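Local coordinates for selenium-binding protein (Sulfolobus tokodaii, PDB 2ECE), which is of unknown function but folds as a beta propeller and may bind selenium, at residues A28-L33 with H445-S450; I45-V50 with I60-E65; T56-V61 with F435-G440; Y396-L401 with G416-L421. One frame throughout, in Å; residues are numbered along the deposited sequence.

Contact 1 of 4, residues A28-L33 with H445-S450; sequences AYVACL and HQVRLS
Tyr29 and Arg448 form an antiparallel hydrogen-bonded pair. Tyr29 N gives to Arg448 O at 2.8 Å, and Arg448 N gives back to Tyr29 O at 2.9 Å. Ala31 is bonded to two consecutive residues. Its N gives to Gln446 O, and its O accepts from His445 N at 2.7 Å.

The Tyr29 side chain starts beside this ladder. Its CB lies 3.6 Å from Arg448 O. With chi1 at -64° CG sits beside the backbone N, which brings the ring to the same carbonyl. CD2 of Tyr29 is also 3.6 Å from Arg448 O, at an oblique angle to the ring. Farther out, Tyr29 CE2 approaches Ser450 CB at 4.4 Å. The tip, OH, leaves the pair of strands and is hydrogen-bonded to Pro117 O.

On the other face Ala28, Val30, Val447 and Leu449 make an apolar patch. Val30 and Val447 lie side by side and point the same way, with their CG2 atoms 3.9 Å apart. Ala28 CB touches Leu449 CD2 at 3.8 Å and also meets Val447 CG1.

On the face of Tyr29, Arg448 leads its guanidinium away to a salt bridge with Asp453 and hydrogen bonds to Phe76 O and Ser455. Gln446 NE2 lies over one face of that guanidinium, while Gln446 OE1 accepts from Phe76 N. Arg448 and Gln446 OE1 thus find most of their partners beyond the two strands.

A strand near the start of the chain thus pairs with one near its end. This is the closure known as Velcro in beta propellers: strand 443-449 completes the blade begun by strands 27-33, 44-49 and 60-65.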
loop_
_atom_site.group_PDB
_atom_site.type_symbol
_atom_site.label_atom_id
_atom_site.label_comp_id
_atom_site.label_asym_id
_atom_site.label_seq_id
_atom_site.Cartn_x
_atom_site.Cartn_y
_atom_site.Cartn_z
ATOM N N ALA A 28 11.004 -7.419 9.359
ATOM C CA ALA A 28 10.028 -7.038 8.352
ATOM C C ALA A 28 8.791 -7.899 8.562
ATOM O O ALA A 28 8.855 -9.124 8.491
ATOM C CB ALA A 28 10.593 -7.263 6.957
ATOM N N TYR A 29 7.670 -7.257 8.856
ATOM C CA TYR A 29 6.425 -7.976 9.050
ATOM C C TYR A 29 5.768 -7.999 7.676
ATOM O O TYR A 29 5.684 -6.968 7.010
ATOM C CB TYR A 29 5.555 -7.241 10.073
ATOM C CG TYR A 29 6.185 -7.185 11.451
ATOM C CD1 TYR A 29 6.367 -8.347 12.203
ATOM C CD2 TYR A 29 6.604 -5.970 12.001
ATOM C CE1 TYR A 29 6.949 -8.303 13.474
ATOM C CE2 TYR A 29 7.187 -5.914 13.269
ATOM C CZ TYR A 29 7.353 -7.085 14.002
ATOM O OH TYR A 29 7.903 -7.035 15.267
ATOM N N VAL A 30 5.315 -9.172 7.241
ATOM C CA VAL A 30 4.717 -9.279 5.918
ATOM C C VAL A 30 3.335 -9.916 5.929
ATOM O O VAL A 30 3.140 -11.002 6.480
ATOM C CB VAL A 30 5.637 -10.091 4.980
ATOM C CG1 VAL A 30 5.109 -10.054 3.549
ATOM C CG2 VAL A 30 7.063 -9.532 5.049
ATOM N N ALA A 31 2.377 -9.234 5.313
ATOM C CA ALA A 31 1.022 -9.758 5.238
ATOM C C ALA A 31 1.033 -10.858 4.180
ATOM O O ALA A 31 1.333 -10.597 3.011
ATOM C CB ALA A 31 0.055 -8.653 4.841
ATOM N N CYS A 32 0.723 -12.084 4.593
ATOM C CA CYS A 32 0.709 -13.224 3.672
ATOM C C CYS A 32 -0.668 -13.876 3.596
ATOM O O CYS A 32 -1.405 -13.892 4.575
ATOM C CB CYS A 32 1.744 -14.261 4.110
ATOM S SG CYS A 32 3.442 -13.659 3.974
ATOM N N LEU A 33 -1.004 -14.440 2.440
ATOM C CA LEU A 33 -2.314 -15.045 2.274
ATOM C C LEU A 33 -2.356 -16.339 1.459
ATOM O O LEU A 33 -1.520 -16.575 0.588
ATOM C CB LEU A 33 -3.259 -14.034 1.622
ATOM C CG LEU A 33 -2.785 -13.507 0.255
ATOM C CD1 LEU A 33 -3.984 -13.106 -0.583
ATOM C CD2 LEU A 33 -1.839 -12.325 0.453
ATOM N N HIS A 445 2.009 -9.643 0.532
ATOM C CA HIS A 445 1.518 -8.312 0.208
ATOM C C HIS A 445 2.295 -7.198 0.926
ATOM O O HIS A 445 3.516 -7.087 0.778
ATOM C CB HIS A 445 0.016 -8.199 0.515
ATOM C CG HIS A 445 -0.695 -7.198 -0.344
ATOM N ND1 HIS A 445 -1.290 -7.538 -1.541
ATOM C CD2 HIS A 445 -0.828 -5.856 -0.228
ATOM C CE1 HIS A 445 -1.756 -6.450 -2.127
ATOM N NE2 HIS A 445 -1.488 -5.414 -1.352
ATOM N N GLN A 446 1.609 -6.381 1.715
ATOM C CA GLN A 446 2.299 -5.265 2.366
ATOM C C GLN A 446 3.372 -5.638 3.375
ATOM O O GLN A 446 3.265 -6.629 4.094
ATOM C CB GLN A 446 1.301 -4.313 3.022
ATOM C CG GLN A 446 1.952 -2.998 3.462
ATOM C CD GLN A 446 0.948 -1.889 3.640
ATOM O OE1 GLN A 446 -0.043 -2.041 4.364
ATOM N NE2 GLN A 446 1.193 -0.760 2.987
ATOM N N VAL A 447 4.415 -4.819 3.413
ATOM C CA VAL A 447 5.533 -5.021 4.320
ATOM C C VAL A 447 5.647 -3.838 5.274
ATOM O O VAL A 447 5.555 -2.689 4.853
ATOM C CB VAL A 447 6.861 -5.153 3.522
ATOM C CG1 VAL A 447 8.053 -5.196 4.467
ATOM C CG2 VAL A 447 6.825 -6.414 2.673
ATOM N N ARG A 448 5.823 -4.122 6.561
ATOM C CA ARG A 448 6.003 -3.070 7.554
ATOM C C ARG A 448 7.310 -3.367 8.276
ATOM O O ARG A 448 7.475 -4.438 8.862
ATOM C CB ARG A 448 4.844 -3.024 8.567
ATOM C CG ARG A 448 3.909 -1.816 8.377
ATOM C CD ARG A 448 3.006 -1.992 7.153
ATOM N NE ARG A 448 2.352 -0.755 6.717
ATOM C CZ ARG A 448 2.949 0.204 6.015
ATOM N NH1 ARG A 448 4.224 0.081 5.665
ATOM N NH2 ARG A 448 2.270 1.283 5.654
ATOM N N LEU A 449 8.240 -2.422 8.225
ATOM C CA LEU A 449 9.534 -2.607 8.867
ATOM C C LEU A 449 9.503 -2.189 10.336
ATOM O O LEU A 449 8.916 -1.164 10.689
ATOM C CB LEU A 449 10.600 -1.801 8.117
ATOM C CG LEU A 449 10.672 -2.042 6.603
ATOM C CD1 LEU A 449 11.692 -1.091 5.978
ATOM C CD2 LEU A 449 11.046 -3.500 6.332
ATOM N N SER A 450 10.126 -2.989 11.194
ATOM C CA SER A 450 10.171 -2.669 12.615
ATOM C C SER A 450 10.792 -1.279 12.763
ATOM O O SER A 450 11.802 -0.980 12.136
ATOM C CB SER A 450 11.011 -3.706 13.370
ATOM O OG SER A 450 12.327 -3.787 12.845
#

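Contact 2 of 4, residues I45-V50 with I60-E65; sequences IAVVDV and IVHKVE
This beta hairpin forms the outer half of a propeller blade, and Val47 is at its middle. Val47 N gives to His62 O at 2.8 Å. Val47 O accepts from Val61 N, also at 2.8 Å. Val48 pairs with Ile60, so Val61 is an extra residue in the register, which fits a beta bulge.

The bulge brings Val61 CG2 close to Val47. This methyl stands between its own backbone N and carbonyl carbon. It lies 3.4 Å from Val47 O and 3.7 Å from Val47 CG1, and the two side chains cross at about a right angle. The other branch, Val61 CG1, touches Asp49 CB at 4.0 Å. Val47 CG2 comes to the edge of the His62 ring, near its plane. Ile45 and Val64 close the far end, with Val64 N giving to Ile45 O at 2.8 Å.

Asp49 OD2 is held by Arg118, Thr56 and Ser54. The hairpin lies between two neighbouring blades. Val48 and Ile60 touch Val437 of strand 429-438 on one face. On the other, Ile45 and Val64 touch Ile111 of strand 108-112. Strand 27-33 flanks strand 44-49 within the blade.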
loop_
_atom_site.group_PDB
_atom_site.type_symbol
_atom_site.label_atom_id
_atom_site.label_comp_id
_atom_site.label_asym_id
_atom_site.label_seq_id
_atom_site.Cartn_x
_atom_site.Cartn_y
_atom_site.Cartn_z
ATOM N N ILE A 45 0.672 -13.374 9.287
ATOM C CA ILE A 45 1.662 -12.306 9.262
ATOM C C ILE A 45 2.993 -13.016 9.433
ATOM O O ILE A 45 3.194 -13.754 10.401
ATOM C CB ILE A 45 1.488 -11.313 10.433
ATOM C CG1 ILE A 45 0.281 -10.404 10.181
ATOM C CG2 ILE A 45 2.769 -10.477 10.598
ATOM C CD1 ILE A 45 0.493 -9.390 9.065
ATOM N N ALA A 46 3.898 -12.815 8.486
ATOM C CA ALA A 46 5.198 -13.456 8.577
ATOM C C ALA A 46 6.204 -12.489 9.167
ATOM O O ALA A 46 6.179 -11.294 8.859
ATOM C CB ALA A 46 5.654 -13.907 7.202
ATOM N N VAL A 47 7.075 -13.005 10.030
ATOM C CA VAL A 47 8.110 -12.187 10.641
ATOM C C VAL A 47 9.418 -12.569 9.961
ATOM O O VAL A 47 9.905 -13.686 10.123
ATOM C CB VAL A 47 8.228 -12.453 12.156
ATOM C CG1 VAL A 47 9.290 -11.546 12.755
ATOM C CG2 VAL A 47 6.884 -12.210 12.834
ATOM N N VAL A 48 9.975 -11.639 9.191
ATOM C CA VAL A 48 11.216 -11.872 8.467
ATOM C C VAL A 48 12.400 -11.133 9.088
ATOM O O VAL A 48 12.332 -9.918 9.331
ATOM C CB VAL A 48 11.082 -11.439 6.989
ATOM C CG1 VAL A 48 12.400 -11.638 6.262
ATOM C CG2 VAL A 48 9.986 -12.251 6.309
ATOM N N ASP A 49 13.473 -11.883 9.351
ATOM C CA ASP A 49 14.693 -11.323 9.927
ATOM C C ASP A 49 15.370 -10.623 8.769
ATOM O O ASP A 49 15.753 -11.238 7.767
ATOM C CB ASP A 49 15.622 -12.413 10.475
ATOM C CG ASP A 49 16.752 -11.839 11.321
ATOM O OD1 ASP A 49 17.248 -10.736 10.989
ATOM O OD2 ASP A 49 17.142 -12.493 12.316
ATOM N N VAL A 50 15.527 -9.320 8.924
ATOM C CA VAL A 50 16.083 -8.508 7.876
ATOM C C VAL A 50 17.438 -7.844 8.177
ATOM O O VAL A 50 17.896 -6.983 7.427
ATOM C CB VAL A 50 14.968 -7.499 7.464
ATOM C CG1 VAL A 50 15.375 -6.068 7.697
ATOM C CG2 VAL A 50 14.552 -7.762 6.040
ATOM N N ILE A 60 12.195 -16.556 7.570
ATOM C CA ILE A 60 10.929 -16.298 8.240
ATOM C C ILE A 60 11.189 -16.931 9.599
ATOM O O ILE A 60 11.397 -18.141 9.690
ATOM C CB ILE A 60 9.767 -17.040 7.574
ATOM C CG1 ILE A 60 9.525 -16.481 6.172
ATOM C CG2 ILE A 60 8.525 -16.920 8.441
ATOM C CD1 ILE A 60 8.617 -17.347 5.314
ATOM N N VAL A 61 11.194 -16.130 10.655
ATOM C CA VAL A 61 11.475 -16.674 11.970
ATOM C C VAL A 61 10.226 -16.979 12.783
ATOM O O VAL A 61 10.306 -17.614 13.835
ATOM C CB VAL A 61 12.394 -15.726 12.752
ATOM C CG1 VAL A 61 13.712 -15.573 12.010
ATOM C CG2 VAL A 61 11.722 -14.376 12.920
ATOM N N HIS A 62 9.073 -16.540 12.284
ATOM C CA HIS A 62 7.806 -16.778 12.965
ATOM C C HIS A 62 6.638 -16.418 12.054
ATOM O O HIS A 62 6.751 -15.559 11.181
ATOM C CB HIS A 62 7.717 -15.945 14.250
ATOM C CG HIS A 62 6.516 -16.251 15.095
ATOM N ND1 HIS A 62 6.367 -17.440 15.775
ATOM C CD2 HIS A 62 5.403 -15.524 15.362
ATOM C CE1 HIS A 62 5.217 -17.435 16.425
ATOM N NE2 HIS A 62 4.613 -16.284 16.192
ATOM N N LYS A 63 5.518 -17.096 12.269
ATOM C CA LYS A 63 4.309 -16.857 11.502
ATOM C C LYS A 63 3.162 -16.686 12.480
ATOM O O LYS A 63 2.909 -17.551 13.318
ATOM C CB LYS A 63 4.012 -18.034 10.562
ATOM C CG LYS A 63 4.980 -18.186 9.393
ATOM C CD LYS A 63 4.540 -19.326 8.475
ATOM C CE LYS A 63 5.434 -19.444 7.249
ATOM N NZ LYS A 63 4.918 -20.455 6.283
ATOM N N VAL A 64 2.494 -15.543 12.404
ATOM C CA VAL A 64 1.355 -15.297 13.274
ATOM C C VAL A 64 0.165 -15.821 12.483
ATOM O O VAL A 64 -0.462 -15.091 11.713
ATOM C CB VAL A 64 1.173 -13.798 13.551
ATOM C CG1 VAL A 64 0.039 -13.588 14.542
ATOM C CG2 VAL A 64 2.477 -13.211 14.094
ATOM N N GLU A 65 -0.114 -17.108 12.651
ATOM C CA GLU A 65 -1.214 -17.744 11.947
ATOM C C GLU A 65 -2.568 -17.286 12.504
ATOM O O GLU A 65 -2.794 -17.296 13.716
ATOM C CB GLU A 65 -1.033 -19.267 12.010
ATOM C CG GLU A 65 0.098 -19.725 11.081
ATOM C CD GLU A 65 0.596 -21.144 11.331
ATOM O OE1 GLU A 65 0.003 -21.868 12.160
ATOM O OE2 GLU A 65 1.594 -21.531 10.680
#

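Contact 3 of 4, residues T56-V61 with F435-G440; sequences TYSKIV and FFVDFG
Ser58 OG and the Phe435 ring both extend anti to their backbone N atoms, with chi1 of -169° and -173°. This sets the hydroxyl oxygen over one face of the ring, near its rim, with Ser58 OG 3.5 Å from Phe435 CD2. The same OG of Ser58 accepts a nearly straight bond from Phe436 N at 3.0 Å. Ser58 thus meets both the backbone and the ring of the strand.

Tyr57 comes to the edge of the Phe435 ring, where Tyr57 OH lies 3.6 Å from Phe435 CD2. The two ring planes are 58° apart. Tyr57 OH is also hydrogen-bonded to Lys420 NZ. An alanine in place of Phe435 would probably open a gap beside the Tyr57 ring and Ser58, leaving Tyr57 held mainly by its bond to Lys420.

Farther along, Ile60 CG1 meets Val437 CG1 at 3.8 Å. Ile60 CD1 reaches the Phe439 ring obliquely, 3.7 Å from Phe439 CD1. Phe436 points to the other side and stacks on His377.

Thr56 to Lys59 form a type II beta turn in the hairpin loop before strand 60-65. The turn and its strand lean on strand 429-438, the outermost strand of the next sheet. Such side-chain packing between adjacent blades is characteristic of a beta propeller.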
loop_
_atom_site.group_PDB
_atom_site.type_symbol
_atom_site.label_atom_id
_atom_site.label_comp_id
_atom_site.label_asym_id
_atom_site.label_seq_id
_atom_site.Cartn_x
_atom_site.Cartn_y
_atom_site.Cartn_z
ATOM N N THR A 56 19.873 -15.581 11.417
ATOM C CA THR A 56 18.627 -15.980 10.771
ATOM C C THR A 56 18.222 -14.918 9.750
ATOM O O THR A 56 17.039 -14.704 9.489
ATOM C CB THR A 56 17.478 -16.195 11.790
ATOM O OG1 THR A 56 17.412 -15.093 12.705
ATOM C CG2 THR A 56 17.689 -17.493 12.551
ATOM N N TYR A 57 19.225 -14.265 9.171
ATOM C CA TYR A 57 19.009 -13.228 8.166
ATOM C C TYR A 57 18.299 -13.807 6.942
ATOM O O TYR A 57 18.630 -14.899 6.486
ATOM C CB TYR A 57 20.362 -12.629 7.762
ATOM C CG TYR A 57 20.328 -11.677 6.586
ATOM C CD1 TYR A 57 19.552 -10.516 6.616
ATOM C CD2 TYR A 57 21.098 -11.924 5.449
ATOM C CE1 TYR A 57 19.550 -9.623 5.542
ATOM C CE2 TYR A 57 21.101 -11.043 4.377
ATOM C CZ TYR A 57 20.325 -9.894 4.428
ATOM O OH TYR A 57 20.330 -9.025 3.364
ATOM N N SER A 58 17.315 -13.072 6.428
ATOM C CA SER A 58 16.545 -13.482 5.252
ATOM C C SER A 58 15.716 -14.746 5.473
ATOM O O SER A 58 15.422 -15.485 4.527
ATOM C CB SER A 58 17.478 -13.686 4.054
ATOM O OG SER A 58 16.739 -13.833 2.851
ATOM N N LYS A 59 15.336 -14.987 6.724
ATOM C CA LYS A 59 14.536 -16.151 7.080
ATOM C C LYS A 59 13.235 -15.747 7.752
ATOM O O LYS A 59 13.176 -14.726 8.432
ATOM C CB LYS A 59 15.280 -17.037 8.073
ATOM C CG LYS A 59 16.289 -18.015 7.518
ATOM C CD LYS A 59 16.770 -18.870 8.681
ATOM C CE LYS A 59 17.592 -20.067 8.258
ATOM N NZ LYS A 59 18.039 -20.795 9.475
ATOM N N ILE A 60 12.195 -16.556 7.570
ATOM C CA ILE A 60 10.929 -16.298 8.240
ATOM C C ILE A 60 11.189 -16.931 9.599
ATOM O O ILE A 60 11.397 -18.141 9.690
ATOM C CB ILE A 60 9.767 -17.040 7.574
ATOM C CG1 ILE A 60 9.525 -16.481 6.172
ATOM C CG2 ILE A 60 8.525 -16.920 8.441
ATOM C CD1 ILE A 60 8.617 -17.347 5.314
ATOM N N VAL A 61 11.194 -16.130 10.655
ATOM C CA VAL A 61 11.475 -16.674 11.970
ATOM C C VAL A 61 10.226 -16.979 12.783
ATOM O O VAL A 61 10.306 -17.614 13.835
ATOM C CB VAL A 61 12.394 -15.726 12.752
ATOM C CG1 VAL A 61 13.712 -15.573 12.010
ATOM C CG2 VAL A 61 11.722 -14.376 12.920
ATOM N N PHE A 435 19.762 -11.693 -0.528
ATOM C CA PHE A 435 18.462 -11.715 0.144
ATOM C C PHE A 435 17.306 -12.281 -0.679
ATOM O O PHE A 435 17.133 -11.936 -1.848
ATOM C CB PHE A 435 18.097 -10.299 0.621
ATOM C CG PHE A 435 16.860 -10.246 1.472
ATOM C CD1 PHE A 435 15.594 -10.191 0.890
ATOM C CD2 PHE A 435 16.960 -10.291 2.859
ATOM C CE1 PHE A 435 14.438 -10.182 1.687
ATOM C CE2 PHE A 435 15.815 -10.285 3.664
ATOM C CZ PHE A 435 14.553 -10.230 3.076
ATOM N N PHE A 436 16.514 -13.149 -0.055
ATOM C CA PHE A 436 15.353 -13.729 -0.720
ATOM C C PHE A 436 14.489 -14.545 0.220
ATOM O O PHE A 436 14.987 -15.351 1.004
ATOM C CB PHE A 436 15.766 -14.622 -1.896
ATOM C CG PHE A 436 14.618 -14.990 -2.805
ATOM C CD1 PHE A 436 14.010 -16.242 -2.730
ATOM C CD2 PHE A 436 14.127 -14.066 -3.710
ATOM C CE1 PHE A 436 12.928 -16.558 -3.550
ATOM C CE2 PHE A 436 13.047 -14.367 -4.534
ATOM C CZ PHE A 436 12.446 -15.613 -4.457
ATOM N N VAL A 437 13.185 -14.314 0.142
ATOM C CA VAL A 437 12.236 -15.061 0.936
ATOM C C VAL A 437 11.238 -15.643 -0.049
ATOM O O VAL A 437 10.681 -14.927 -0.891
ATOM C CB VAL A 437 11.476 -14.168 1.940
ATOM C CG1 VAL A 437 10.552 -15.024 2.793
ATOM C CG2 VAL A 437 12.463 -13.414 2.814
ATOM N N ASP A 438 11.056 -16.951 0.037
ATOM C CA ASP A 438 10.113 -17.669 -0.798
ATOM C C ASP A 438 9.036 -18.116 0.187
ATOM O O ASP A 438 9.314 -18.853 1.130
ATOM C CB ASP A 438 10.821 -18.858 -1.460
ATOM C CG ASP A 438 9.889 -20.016 -1.742
ATOM O OD1 ASP A 438 8.709 -19.779 -2.081
ATOM O OD2 ASP A 438 10.353 -21.171 -1.636
ATOM N N PHE A 439 7.812 -17.646 -0.016
ATOM C CA PHE A 439 6.721 -17.972 0.895
ATOM C C PHE A 439 5.984 -19.268 0.562
ATOM O O PHE A 439 4.896 -19.525 1.086
ATOM C CB PHE A 439 5.753 -16.789 0.953
ATOM C CG PHE A 439 6.354 -15.554 1.581
ATOM C CD1 PHE A 439 6.478 -15.449 2.965
ATOM C CD2 PHE A 439 6.829 -14.513 0.789
ATOM C CE1 PHE A 439 7.067 -14.329 3.549
ATOM C CE2 PHE A 439 7.420 -13.389 1.367
ATOM C CZ PHE A 439 7.539 -13.298 2.750
ATOM N N GLY A 440 6.582 -20.086 -0.300
ATOM C CA GLY A 440 5.967 -21.357 -0.662
ATOM C C GLY A 440 4.718 -21.203 -1.504
ATOM O O GLY A 440 4.782 -20.673 -2.608
#

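Contact 4 of 4, residues Y396-L401 with G416-L421; sequences YVTNSL and GWMVKL
Asn399 lies over the indole of Trp417. Its CB is 3.7 Å from the centroid of the Trp417 six-membered ring, a CH-pi contact. The amide continues over the same face, with its plane 22° from that of the ring. Asn399 OD1 accepts from Trp417 N at 3.2 Å, and the donor stands above the carbonyl plane. Asn399 ND2 and Trp417 NE1 are two donors that both give to Thr380 O, which explains their closeness. ND2 also gives to Lys415 O.

Val397 flanks the indole. Val397 O lies at the ring edge, 3.5 Å from Trp417 CZ3, and also accepts from Val419 N. Val397 CG1 is 4.0 Å from Trp417 CZ3. Val397 CG2 meets Leu421 CD1 at 3.9 Å. An alanine at Trp417 takes away the indole, which would probably leave the Asn399 amide without its stacking partner, freer to tilt, and Thr380 O short of one donor.

Tyr396 and Lys420 lie side by side on the other face, with Tyr396 CE1 3.9 Å from Lys420 CD. One water accepts from Lys420 NZ and donates to Tyr396 OH. Met418 SD makes an oblique Met-aromatic contact with Tyr396. Farther out, Glu25 holds Tyr396 OH and Tyr57 holds Lys420 NZ.

The two strands are the middle pair of their sheet, between 386-388 and 429-438. Val397 and Leu421 pack on Val345 of strand 344-349. Tyr396 and Thr398 face Leu449 and Val447 of strand 443-449.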
loop_
_atom_site.group_PDB
_atom_site.type_symbol
_atom_site.label_atom_id
_atom_site.label_comp_id
_atom_site.label_asym_id
_atom_site.label_seq_id
_atom_site.Cartn_x
_atom_site.Cartn_y
_atom_site.Cartn_z
ATOM N N TYR A 396 12.070 -3.154 -0.252
ATOM C CA TYR A 396 11.566 -4.515 -0.163
ATOM C C TYR A 396 10.419 -4.643 -1.160
ATOM O O TYR A 396 9.625 -3.719 -1.323
ATOM C CB TYR A 396 11.117 -4.798 1.265
ATOM C CG TYR A 396 12.265 -4.733 2.255
ATOM C CD1 TYR A 396 13.089 -5.837 2.468
ATOM C CD2 TYR A 396 12.561 -3.549 2.941
ATOM C CE1 TYR A 396 14.177 -5.768 3.340
ATOM C CE2 TYR A 396 13.651 -3.472 3.817
ATOM C CZ TYR A 396 14.451 -4.584 4.011
ATOM O OH TYR A 396 15.509 -4.525 4.893
ATOM N N VAL A 397 10.339 -5.791 -1.825
ATOM C CA VAL A 397 9.329 -6.007 -2.855
ATOM C C VAL A 397 8.587 -7.338 -2.732
ATOM O O VAL A 397 9.221 -8.382 -2.559
ATOM C CB VAL A 397 9.991 -5.982 -4.253
ATOM C CG1 VAL A 397 8.927 -5.929 -5.336
ATOM C CG2 VAL A 397 10.962 -4.803 -4.359
ATOM N N THR A 398 7.255 -7.301 -2.803
ATOM C CA THR A 398 6.449 -8.529 -2.774
ATOM C C THR A 398 5.664 -8.570 -4.096
ATOM O O THR A 398 5.688 -7.596 -4.851
ATOM C CB THR A 398 5.505 -8.607 -1.554
ATOM O OG1 THR A 398 4.625 -7.475 -1.540
ATOM C CG2 THR A 398 6.330 -8.673 -0.267
ATOM N N ASN A 399 4.935 -9.650 -4.364
ATOM C CA ASN A 399 4.312 -9.790 -5.688
ATOM C C ASN A 399 2.826 -10.046 -5.900
ATOM O O ASN A 399 2.401 -10.223 -7.046
ATOM C CB ASN A 399 5.080 -10.877 -6.439
ATOM C CG ASN A 399 4.984 -12.227 -5.749
ATOM O OD1 ASN A 399 4.942 -12.304 -4.515
ATOM N ND2 ASN A 399 4.951 -13.298 -6.537
ATOM N N SER A 400 2.034 -10.080 -4.837
ATOM C CA SER A 400 0.610 -10.330 -4.988
ATOM C C SER A 400 -0.216 -9.045 -4.937
ATOM O O SER A 400 0.084 -8.141 -4.165
ATOM C CB SER A 400 0.141 -11.294 -3.901
ATOM O OG SER A 400 -1.262 -11.448 -3.949
ATOM N N LEU A 401 -1.263 -8.981 -5.759
ATOM C CA LEU A 401 -2.136 -7.813 -5.815
ATOM C C LEU A 401 -3.462 -8.087 -5.106
ATOM O O LEU A 401 -3.850 -7.375 -4.180
ATOM C CB LEU A 401 -2.412 -7.420 -7.277
ATOM C CG LEU A 401 -3.372 -6.242 -7.513
ATOM C CD1 LEU A 401 -2.780 -4.970 -6.919
ATOM C CD2 LEU A 401 -3.629 -6.062 -9.006
ATOM N N GLY A 416 4.109 -16.396 -3.506
ATOM C CA GLY A 416 4.785 -15.269 -2.894
ATOM C C GLY A 416 6.278 -15.312 -2.647
ATOM O O GLY A 416 6.863 -16.357 -2.335
ATOM N N TRP A 417 6.890 -14.145 -2.807
ATOM C CA TRP A 417 8.306 -13.956 -2.547
ATOM C C TRP A 417 8.520 -12.541 -2.043
ATOM O O TRP A 417 7.610 -11.704 -2.085
ATOM C CB TRP A 417 9.188 -14.196 -3.800
ATOM C CG TRP A 417 8.741 -13.603 -5.137
ATOM C CD1 TRP A 417 8.245 -14.301 -6.206
ATOM C CD2 TRP A 417 8.833 -12.230 -5.572
ATOM N NE1 TRP A 417 8.034 -13.462 -7.270
ATOM C CE2 TRP A 417 8.385 -12.187 -6.913
ATOM C CE3 TRP A 417 9.255 -11.038 -4.961
ATOM C CZ2 TRP A 417 8.343 -10.999 -7.656
ATOM C CZ3 TRP A 417 9.214 -9.852 -5.703
ATOM C CH2 TRP A 417 8.761 -9.845 -7.037
ATOM N N MET A 418 9.714 -12.291 -1.523
ATOM C CA MET A 418 10.073 -10.959 -1.077
ATOM C C MET A 418 11.497 -10.745 -1.531
ATOM O O MET A 418 12.396 -11.525 -1.213
ATOM C CB MET A 418 9.987 -10.795 0.436
ATOM C CG MET A 418 10.474 -9.409 0.855
ATOM S SD MET A 418 9.882 -8.801 2.427
ATOM C CE MET A 418 10.624 -9.970 3.498
ATOM N N VAL A 419 11.677 -9.691 -2.307
ATOM C CA VAL A 419 12.972 -9.352 -2.851
ATOM C C VAL A 419 13.479 -8.061 -2.234
ATOM O O VAL A 419 12.684 -7.186 -1.865
ATOM C CB VAL A 419 12.860 -9.192 -4.382
ATOM C CG1 VAL A 419 13.986 -8.326 -4.917
ATOM C CG2 VAL A 419 12.882 -10.567 -5.041
ATOM N N LYS A 420 14.799 -7.953 -2.105
ATOM C CA LYS A 420 15.397 -6.745 -1.567
ATOM C C LYS A 420 16.201 -6.065 -2.662
ATOM O O LYS A 420 16.935 -6.717 -3.410
ATOM C CB LYS A 420 16.308 -7.036 -0.373
ATOM C CG LYS A 420 16.965 -5.761 0.152
ATOM C CD LYS A 420 17.587 -5.904 1.539
ATOM C CE LYS A 420 18.989 -6.496 1.508
ATOM N NZ LYS A 420 19.674 -6.336 2.832
ATOM N N LEU A 421 16.037 -4.754 -2.760
ATOM C CA LEU A 421 16.748 -3.956 -3.742
ATOM C C LEU A 421 17.644 -3.002 -2.968
ATOM O O LEU A 421 17.296 -2.568 -1.873
ATOM C CB LEU A 421 15.765 -3.144 -4.586
ATOM C CG LEU A 421 14.644 -3.886 -5.316
ATOM C CD1 LEU A 421 13.810 -2.889 -6.108
ATOM C CD2 LEU A 421 15.242 -4.935 -6.245
HETATM O O HOH W 1 17.963 -5.926 4.965
#

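How the contacts relate
Contacts 1, 2 and 4 pair strands within blades, whereas contact 3 lies between blades. Contacts 1 and 2 belong to one sheet and share its ladder, as Val30 N bonds to Ala46 O. Contact 4 lies in the adjoining sheet and joins contact 3 through Phe439 N and Gly416 O. Contacts 1 and 4 are the more central. They bury several polar side chains, most of whose ends bond to residues beyond the segments, and Thr398 OG1 links them through His445 O. Contact 2 is farther out and mostly aliphatic. Contact 3 is only partly buried and relies on aromatic rings, one serine and Ile60. The segments of contacts 2 and 3 overlap at Ile60 and Val61, and Ile60 works in both.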